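Local coordinates for protein transcriptional activator HlyU (Vibrio cholerae, PDB 4K2E) that binds DNA as a winged-helix transcription regulator and switches on the hemolysin gene hlyA, and may promote other virulence genes, at residues A70-R73 against L77-T80; N34-Q39 against S56-S61; N79-K82 against V87-T90. One frame throughout, in Å; residues are numbered along the deposited sequence.

Contact 1. Residues A70-R73 against L77-T80; sequences AWLR and LVNT
Leu72 and Leu77 meet through one backbone hydrogen bond and a loose touch of their side chains. Leu77 N donates to Leu72 O at 2.9 Å, with an N-H...O angle of 159°. The bond ties the last part of helix 62-74 to the residue just before strand 78-83. Leu72 CG stands opposite its own carbonyl carbon, and so does CG of Leu77. Leu72 CD2 and Leu77 CD2 come within 4.3 Å of each other. Val78 sets its CB toward the helix. This CB sits 4.1 Å from Leu72 CB, and Val78 CG1 lies 3.9 Å from Arg73 CG. Val78 N is buried here and has no hydrogen-bond partner in the model.

Arg73 starts out away from the strand, but its chain bends at chi2 and chi3 (-149° and -51°) and runs over Val78 toward Thr80. Its CD reaches Thr80 CG2 at 3.6 Å, and the two side chains cross at about a right angle. The touch is purely aliphatic. The arginine's polar end goes to strand 86-91, where NH1 makes a weak hydrogen bond with Tyr89 OH. Leu72 and Leu77 continue inward. Both touch Leu41, and Leu77 also packs on Leu28, Ala31 and Met32 of helix 16-32.

The two exposed residues, Arg73 and Thr80, thus lie at the outer end of a buried leucine and valine cluster. The arrangement is that of a winged helix: helix 62-74, probably the recognition helix of the predicted helix-turn-helix, turns back through a short loop into the first strand of the wing.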
loop_
_atom_site.group_PDB
_atom_site.type_symbol
_atom_site.label_atom_id
_atom_site.label_comp_id
_atom_site.label_asym_id
_atom_site.label_seq_id
_atom_site.Cartn_x
_atom_site.Cartn_y
_atom_site.Cartn_z
ATOM N N ALA A 70 17.846 -3.304 0.322
ATOM C CA ALA A 70 18.112 -3.922 -0.966
ATOM C C ALA A 70 16.814 -4.044 -1.781
ATOM O O ALA A 70 16.797 -3.786 -2.999
ATOM C CB ALA A 70 18.754 -5.258 -0.785
ATOM N N TRP A 71 15.752 -4.465 -1.099
ATOM C CA TRP A 71 14.424 -4.518 -1.690
ATOM C C TRP A 71 13.978 -3.133 -2.147
ATOM O O TRP A 71 13.551 -2.967 -3.294
ATOM C CB TRP A 71 13.441 -5.115 -0.672
ATOM C CG TRP A 71 12.041 -5.444 -1.200
ATOM C CD1 TRP A 71 11.222 -4.645 -1.959
ATOM C CD2 TRP A 71 11.300 -6.633 -0.929
ATOM N NE1 TRP A 71 10.015 -5.289 -2.187
ATOM C CE2 TRP A 71 10.043 -6.505 -1.562
ATOM C CE3 TRP A 71 11.581 -7.800 -0.211
ATOM C CZ2 TRP A 71 9.079 -7.507 -1.506
ATOM C CZ3 TRP A 71 10.622 -8.791 -0.161
ATOM C CH2 TRP A 71 9.388 -8.634 -0.801
ATOM N N LEU A 72 14.110 -2.123 -1.289
ATOM C CA LEU A 72 13.686 -0.787 -1.693
ATOM C C LEU A 72 14.494 -0.247 -2.904
ATOM O O LEU A 72 13.951 0.475 -3.733
ATOM C CB LEU A 72 13.731 0.199 -0.517
ATOM C CG LEU A 72 12.847 -0.135 0.680
ATOM C CD1 LEU A 72 13.176 0.810 1.843
ATOM C CD2 LEU A 72 11.296 -0.089 0.318
ATOM N N ARG A 73 15.785 -0.587 -2.987
ATOM C CA ARG A 73 16.648 -0.174 -4.107
ATOM C C ARG A 73 16.160 -0.908 -5.377
ATOM O O ARG A 73 15.973 -0.315 -6.438
ATOM C CB ARG A 73 18.124 -0.521 -3.844
ATOM C CG ARG A 73 18.791 0.363 -2.773
ATOM C CD ARG A 73 20.301 0.602 -2.988
ATOM N NE ARG A 73 21.112 -0.592 -3.211
ATOM C CZ ARG A 73 21.407 -1.463 -2.258
ATOM N NH1 ARG A 73 20.938 -1.301 -1.023
ATOM N NH2 ARG A 73 22.161 -2.495 -2.533
ATOM N N LEU A 77 12.292 2.476 -5.010
ATOM C CA LEU A 77 11.560 3.349 -4.085
ATOM C C LEU A 77 12.529 4.341 -3.413
ATOM O O LEU A 77 12.119 5.298 -2.757
ATOM C CB LEU A 77 10.851 2.538 -3.016
ATOM C CG LEU A 77 9.510 1.932 -3.517
ATOM C CD1 LEU A 77 9.722 0.623 -4.197
ATOM C CD2 LEU A 77 8.580 1.791 -2.362
ATOM N N VAL A 78 13.808 4.088 -3.611
ATOM C CA VAL A 78 14.842 4.781 -2.858
ATOM C C VAL A 78 16.058 5.055 -3.751
ATOM O O VAL A 78 16.357 4.276 -4.659
ATOM C CB VAL A 78 15.133 3.856 -1.665
ATOM C CG1 VAL A 78 16.495 3.355 -1.650
ATOM C CG2 VAL A 78 14.535 4.397 -0.374
ATOM N N ASN A 79 16.724 6.192 -3.537
ATOM C CA ASN A 79 17.979 6.510 -4.219
ATOM C C ASN A 79 19.134 6.542 -3.228
ATOM O O ASN A 79 18.940 6.794 -2.029
ATOM C CB ASN A 79 17.921 7.875 -4.909
ATOM C CG ASN A 79 17.008 7.890 -6.123
ATOM O OD1 ASN A 79 16.992 6.954 -6.927
ATOM N ND2 ASN A 79 16.254 8.971 -6.268
ATOM N N THR A 80 20.342 6.303 -3.736
ATOM C CA THR A 80 21.511 6.320 -2.866
ATOM C C THR A 80 22.589 7.252 -3.350
ATOM O O THR A 80 22.712 7.510 -4.538
ATOM C CB THR A 80 22.168 4.942 -2.756
ATOM O OG1 THR A 80 22.446 4.438 -4.063
ATOM C CG2 THR A 80 21.253 3.992 -2.029
#

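Contact 2. Residues N34-Q39 against S56-S61; sequences NERRLQ and SRLELS
Arg36 reaches across from helix 35-40 to the turn after helix 51-58, with Leu60 packed against its chain and one guanidinium face. Its CB is 4.2 Å from Leu60 CD1. The chain bends at chi2 (-49°), and CG then lies 3.7 Å from the same methyl. CD stays alongside it. NE is the next atom, 3.6 Å from Leu60 CD1. At CZ the partner changes: Leu60 CG sits over the centre of one guanidinium face, 3.6 Å from CZ. NH2 lies over the isobutyl end, near CG and CD2 of Leu60.

NH1 carries the polar contact. It donates to Leu58 O at 3.0 Å, with a bent N-H...O angle of 140°. Arg36 NH1 also donates to Gln39 OE1, at 3.0 Å and in that amide's carbonyl plane. Both partners lie tilted from the guanidinium plane, and NH1 is held by two bent bonds. Gln39 in turn packs its CB against Leu58 CD1 at 3.9 Å, and its NE2 makes a weak hydrogen bond to Ser22 of the second subunit.

Glu59, with positive phi, is where the chain leaves helical geometry. This turn joins the two helices of the predicted helix-turn-helix, here packed and hydrogen-bonded to helix 35-40 in the ArsR-type winged-helix fold.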
loop_
_atom_site.group_PDB
_atom_site.type_symbol
_atom_site.label_atom_id
_atom_site.label_comp_id
_atom_site.label_asym_id
_atom_site.label_seq_id
_atom_site.Cartn_x
_atom_site.Cartn_y
_atom_site.Cartn_z
ATOM N N ASN A 34 5.403 -3.783 4.640
ATOM C CA ASN A 34 6.292 -4.495 5.548
ATOM C C ASN A 34 6.696 -3.465 6.589
ATOM O O ASN A 34 7.064 -2.366 6.215
ATOM C CB ASN A 34 7.521 -4.983 4.790
ATOM C CG ASN A 34 8.583 -5.516 5.714
ATOM O OD1 ASN A 34 9.414 -4.766 6.199
ATOM N ND2 ASN A 34 8.530 -6.808 5.998
ATOM N N GLU A 35 6.596 -3.797 7.869
ATOM C CA GLU A 35 6.755 -2.761 8.883
ATOM C C GLU A 35 8.118 -2.084 8.814
ATOM O O GLU A 35 8.208 -0.861 8.910
ATOM C CB GLU A 35 6.439 -3.273 10.281
ATOM C CG GLU A 35 4.930 -3.309 10.551
ATOM C CD GLU A 35 4.572 -3.787 11.935
ATOM O OE1 GLU A 35 5.322 -3.486 12.894
ATOM O OE2 GLU A 35 3.530 -4.472 12.054
ATOM N N ARG A 36 9.169 -2.869 8.603
ATOM C CA ARG A 36 10.513 -2.282 8.535
ATOM C C ARG A 36 10.724 -1.430 7.257
ATOM O O ARG A 36 11.239 -0.298 7.317
ATOM C CB ARG A 36 11.602 -3.355 8.688
ATOM C CG ARG A 36 11.546 -4.155 9.982
ATOM C CD ARG A 36 11.416 -3.217 11.193
ATOM N NE ARG A 36 11.877 -3.841 12.415
ATOM C CZ ARG A 36 12.306 -3.163 13.480
ATOM N NH1 ARG A 36 12.334 -1.831 13.472
ATOM N NH2 ARG A 36 12.724 -3.821 14.549
ATOM N N ARG A 37 10.306 -1.940 6.096
ATOM C CA ARG A 37 10.472 -1.140 4.880
ATOM C C ARG A 37 9.656 0.151 4.932
ATOM O O ARG A 37 10.158 1.215 4.548
ATOM C CB ARG A 37 10.167 -1.933 3.598
ATOM C CG ARG A 37 11.185 -3.005 3.292
ATOM C CD ARG A 37 10.979 -3.718 1.951
ATOM N NE ARG A 37 9.627 -4.270 1.695
ATOM C CZ ARG A 37 9.237 -5.528 1.907
ATOM N NH1 ARG A 37 10.054 -6.425 2.462
ATOM N NH2 ARG A 37 7.993 -5.895 1.578
ATOM N N LEU A 38 8.425 0.061 5.433
ATOM C CA LEU A 38 7.611 1.266 5.603
ATOM C C LEU A 38 8.271 2.251 6.584
ATOM O O LEU A 38 8.244 3.445 6.358
ATOM C CB LEU A 38 6.226 0.952 6.137
ATOM C CG LEU A 38 5.245 2.127 6.216
ATOM C CD1 LEU A 38 4.945 2.650 4.800
ATOM C CD2 LEU A 38 3.953 1.689 6.921
ATOM N N GLN A 39 8.808 1.744 7.685
ATOM C CA GLN A 39 9.503 2.612 8.661
ATOM C C GLN A 39 10.645 3.392 8.009
ATOM O O GLN A 39 10.782 4.616 8.204
ATOM C CB GLN A 39 10.007 1.796 9.864
ATOM C CG GLN A 39 8.920 1.457 10.874
ATOM C CD GLN A 39 9.307 0.355 11.873
ATOM O OE1 GLN A 39 10.478 -0.011 12.013
ATOM N NE2 GLN A 39 8.305 -0.179 12.570
ATOM N N SER A 56 20.184 3.060 13.716
ATOM C CA SER A 56 19.954 3.626 15.047
ATOM C C SER A 56 18.462 3.898 15.366
ATOM O O SER A 56 17.969 3.605 16.477
ATOM C CB SER A 56 20.759 4.915 15.215
ATOM O OG SER A 56 20.321 5.646 16.341
ATOM N N ARG A 57 17.763 4.516 14.424
ATOM C CA ARG A 57 16.392 4.959 14.682
ATOM C C ARG A 57 15.428 3.776 14.661
ATOM O O ARG A 57 14.453 3.750 15.411
ATOM C CB ARG A 57 15.947 6.033 13.680
ATOM C CG ARG A 57 16.700 7.342 13.754
ATOM C CD ARG A 57 15.799 8.543 13.471
ATOM N NE ARG A 57 16.495 9.819 13.657
ATOM C CZ ARG A 57 16.510 10.513 14.796
ATOM N NH1 ARG A 57 17.175 11.661 14.874
ATOM N NH2 ARG A 57 15.860 10.061 15.862
ATOM N N LEU A 58 15.703 2.807 13.799
ATOM C CA LEU A 58 14.852 1.621 13.670
ATOM C C LEU A 58 15.221 0.582 14.727
ATOM O O LEU A 58 14.440 -0.333 15.019
ATOM C CB LEU A 58 14.998 0.995 12.288
ATOM C CG LEU A 58 14.110 1.513 11.140
ATOM C CD1 LEU A 58 13.436 2.817 11.508
ATOM C CD2 LEU A 58 14.945 1.687 9.898
ATOM N N GLU A 59 16.413 0.747 15.303
ATOM C CA GLU A 59 17.009 -0.256 16.188
ATOM C C GLU A 59 17.103 -1.642 15.547
ATOM O O GLU A 59 16.881 -2.659 16.203
ATOM C CB GLU A 59 16.320 -0.298 17.548
ATOM C CG GLU A 59 16.548 0.990 18.284
ATOM C CD GLU A 59 16.135 0.950 19.722
ATOM O OE1 GLU A 59 15.412 0.016 20.118
ATOM O OE2 GLU A 59 16.545 1.875 20.450
ATOM N N LEU A 60 17.449 -1.662 14.267
ATOM C CA LEU A 60 17.766 -2.895 13.567
ATOM C C LEU A 60 19.239 -2.866 13.228
ATOM O O LEU A 60 19.766 -1.828 12.845
ATOM C CB LEU A 60 16.963 -3.007 12.273
ATOM C CG LEU A 60 15.645 -3.785 12.255
ATOM C CD1 LEU A 60 15.147 -3.864 10.830
ATOM C CD2 LEU A 60 15.821 -5.184 12.835
ATOM N N SER A 61 19.907 -4.003 13.364
ATOM C CA SER A 61 21.314 -4.077 13.018
ATOM C C SER A 61 21.441 -3.748 11.537
ATOM O O SER A 61 20.481 -3.883 10.768
ATOM C CB SER A 61 21.863 -5.480 13.283
ATOM O OG SER A 61 21.169 -6.427 12.479
#

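Contact 3. Residues N79-K82 against V87-T90; sequences NTRK and VFYT
Asn79 and Thr90 form a hydrogen-bonded antiparallel pair, as do Arg81 and Phe88, in the beta hairpin that makes the wing of this winged-helix domain. Asn79 N donates to Thr90 O at 2.8 Å, and Thr90 N returns a bond to Asn79 O. Phe88 N to Arg81 O is 2.9 Å and almost straight. Arg81 N donates to Phe88 O. Between them lies the non-hydrogen-bonded pair Thr80 with Tyr89; beyond Arg81 and Phe88 comes another, Lys82 with Val87. CA-H...O contacts supplement the bonds, such as Tyr89 CA to Asn79 O at 3.3 Å.

Arg81 and Phe88 lie on the same face of the sheet as Asn79 and Thr90. Arg81 CG lies between the backbone N and the carbonyl carbon (chi1 65°), and the extended chain brings NH2 over one face of the Phe88 ring. The two planes are 26° apart, and Phe88 CD2 is 3.8 Å from Arg81 CZ, toward the rim of the guanidinium. Salt bridges hold the group in place: NH2 pairs with Glu48 and NH1 with Glu83. Asn79 CB lies beside Thr90 OG1 at 3.7 Å.

The other face carries Thr80, Lys82, Val87 and Tyr89. The Lys82 chain bends at chi2, and its CD meets Val87 CG2 at 3.6 Å. Tyr89 is the buried member, packing also on Leu69 of helix 62-74. Thr80 puts its methyl over the tyrosine ring as a CH-pi contact: Thr80 CG2 stands 3.6 Å from the Tyr89 ring centroid, 20° off the normal.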
loop_
_atom_site.group_PDB
_atom_site.type_symbol
_atom_site.label_atom_id
_atom_site.label_comp_id
_atom_site.label_asym_id
_atom_site.label_seq_id
_atom_site.Cartn_x
_atom_site.Cartn_y
_atom_site.Cartn_z
ATOM N N ASN A 79 16.724 6.192 -3.537
ATOM C CA ASN A 79 17.979 6.510 -4.219
ATOM C C ASN A 79 19.134 6.542 -3.228
ATOM O O ASN A 79 18.940 6.794 -2.029
ATOM C CB ASN A 79 17.921 7.875 -4.909
ATOM C CG ASN A 79 17.008 7.890 -6.123
ATOM O OD1 ASN A 79 16.992 6.954 -6.927
ATOM N ND2 ASN A 79 16.254 8.971 -6.268
ATOM N N THR A 80 20.342 6.303 -3.736
ATOM C CA THR A 80 21.511 6.320 -2.866
ATOM C C THR A 80 22.589 7.252 -3.350
ATOM O O THR A 80 22.712 7.510 -4.538
ATOM C CB THR A 80 22.168 4.942 -2.756
ATOM O OG1 THR A 80 22.446 4.438 -4.063
ATOM C CG2 THR A 80 21.253 3.992 -2.029
ATOM N N ARG A 81 23.397 7.727 -2.413
ATOM C CA ARG A 81 24.686 8.301 -2.792
ATOM C C ARG A 81 25.695 7.965 -1.723
ATOM O O ARG A 81 25.324 7.626 -0.600
ATOM C CB ARG A 81 24.613 9.808 -3.039
ATOM C CG ARG A 81 24.271 10.632 -1.834
ATOM C CD ARG A 81 24.434 12.124 -2.115
ATOM N NE ARG A 81 24.055 12.891 -0.932
ATOM C CZ ARG A 81 24.917 13.356 -0.033
ATOM N NH1 ARG A 81 26.222 13.167 -0.192
ATOM N NH2 ARG A 81 24.470 14.027 1.020
ATOM N N LYS A 82 26.970 8.032 -2.076
ATOM C CA LYS A 82 28.029 7.665 -1.158
ATOM C C LYS A 82 28.870 8.890 -0.851
ATOM O O LYS A 82 29.217 9.639 -1.762
ATOM C CB LYS A 82 28.901 6.583 -1.793
ATOM C CG LYS A 82 30.027 6.068 -0.913
ATOM C CD LYS A 82 29.562 4.924 -0.022
ATOM C CE LYS A 82 30.734 4.094 0.502
ATOM N NZ LYS A 82 30.274 2.727 0.896
ATOM N N VAL A 87 26.715 5.700 3.330
ATOM C CA VAL A 87 25.707 5.644 2.275
ATOM C C VAL A 87 24.453 6.356 2.740
ATOM O O VAL A 87 23.949 6.107 3.845
ATOM C CB VAL A 87 25.374 4.196 1.813
ATOM C CG1 VAL A 87 24.435 4.226 0.643
ATOM C CG2 VAL A 87 26.643 3.449 1.412
ATOM N N PHE A 88 23.987 7.271 1.901
ATOM C CA PHE A 88 22.849 8.126 2.183
ATOM C C PHE A 88 21.680 7.754 1.301
ATOM O O PHE A 88 21.820 7.692 0.084
ATOM C CB PHE A 88 23.195 9.578 1.870
ATOM C CG PHE A 88 24.035 10.241 2.919
ATOM C CD1 PHE A 88 23.520 10.471 4.201
ATOM C CD2 PHE A 88 25.333 10.637 2.634
ATOM C CE1 PHE A 88 24.293 11.088 5.174
ATOM C CE2 PHE A 88 26.109 11.245 3.597
ATOM C CZ PHE A 88 25.590 11.479 4.866
ATOM N N TYR A 89 20.522 7.582 1.920
ATOM C CA TYR A 89 19.310 7.174 1.207
ATOM C C TYR A 89 18.297 8.311 1.126
ATOM O O TYR A 89 18.167 9.079 2.082
ATOM C CB TYR A 89 18.676 5.998 1.956
ATOM C CG TYR A 89 19.325 4.685 1.619
ATOM C CD1 TYR A 89 20.561 4.324 2.149
ATOM C CD2 TYR A 89 18.718 3.816 0.737
ATOM C CE1 TYR A 89 21.161 3.113 1.799
ATOM C CE2 TYR A 89 19.293 2.619 0.391
ATOM C CZ TYR A 89 20.503 2.260 0.928
ATOM O OH TYR A 89 21.039 1.058 0.545
ATOM N N THR A 90 17.573 8.410 0.006
ATOM C CA THR A 90 16.443 9.344 -0.088
ATOM C C THR A 90 15.279 8.627 -0.795
ATOM O O THR A 90 15.497 7.623 -1.462
ATOM C CB THR A 90 16.767 10.564 -0.942
ATOM O OG1 THR A 90 17.536 10.149 -2.065
ATOM C CG2 THR A 90 17.568 11.602 -0.168
#

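Contacts 1 and 3 share Asn79 and Thr80 and both use strand 78-83. Contact 1 joins that strand to helix 62-74 and is buried; contact 3 joins it to strand 86-91 at the surface. They touch directly, where Val78 packs on Tyr89. Contact 2 is partly buried and joins helix 35-40 to the end of helix 51-58 and the turn after it. It meets contact 1 where Arg37 lies against Trp71 and Leu72, but stays about 10 Å from contact 3 at the nearest atoms. The chemistry follows position: aliphatic packing with one backbone bond in contact 1, an arginine bonded to a carbonyl and packed on a leucine in contact 2, and regular strand pairing with charged side chains in contact 3.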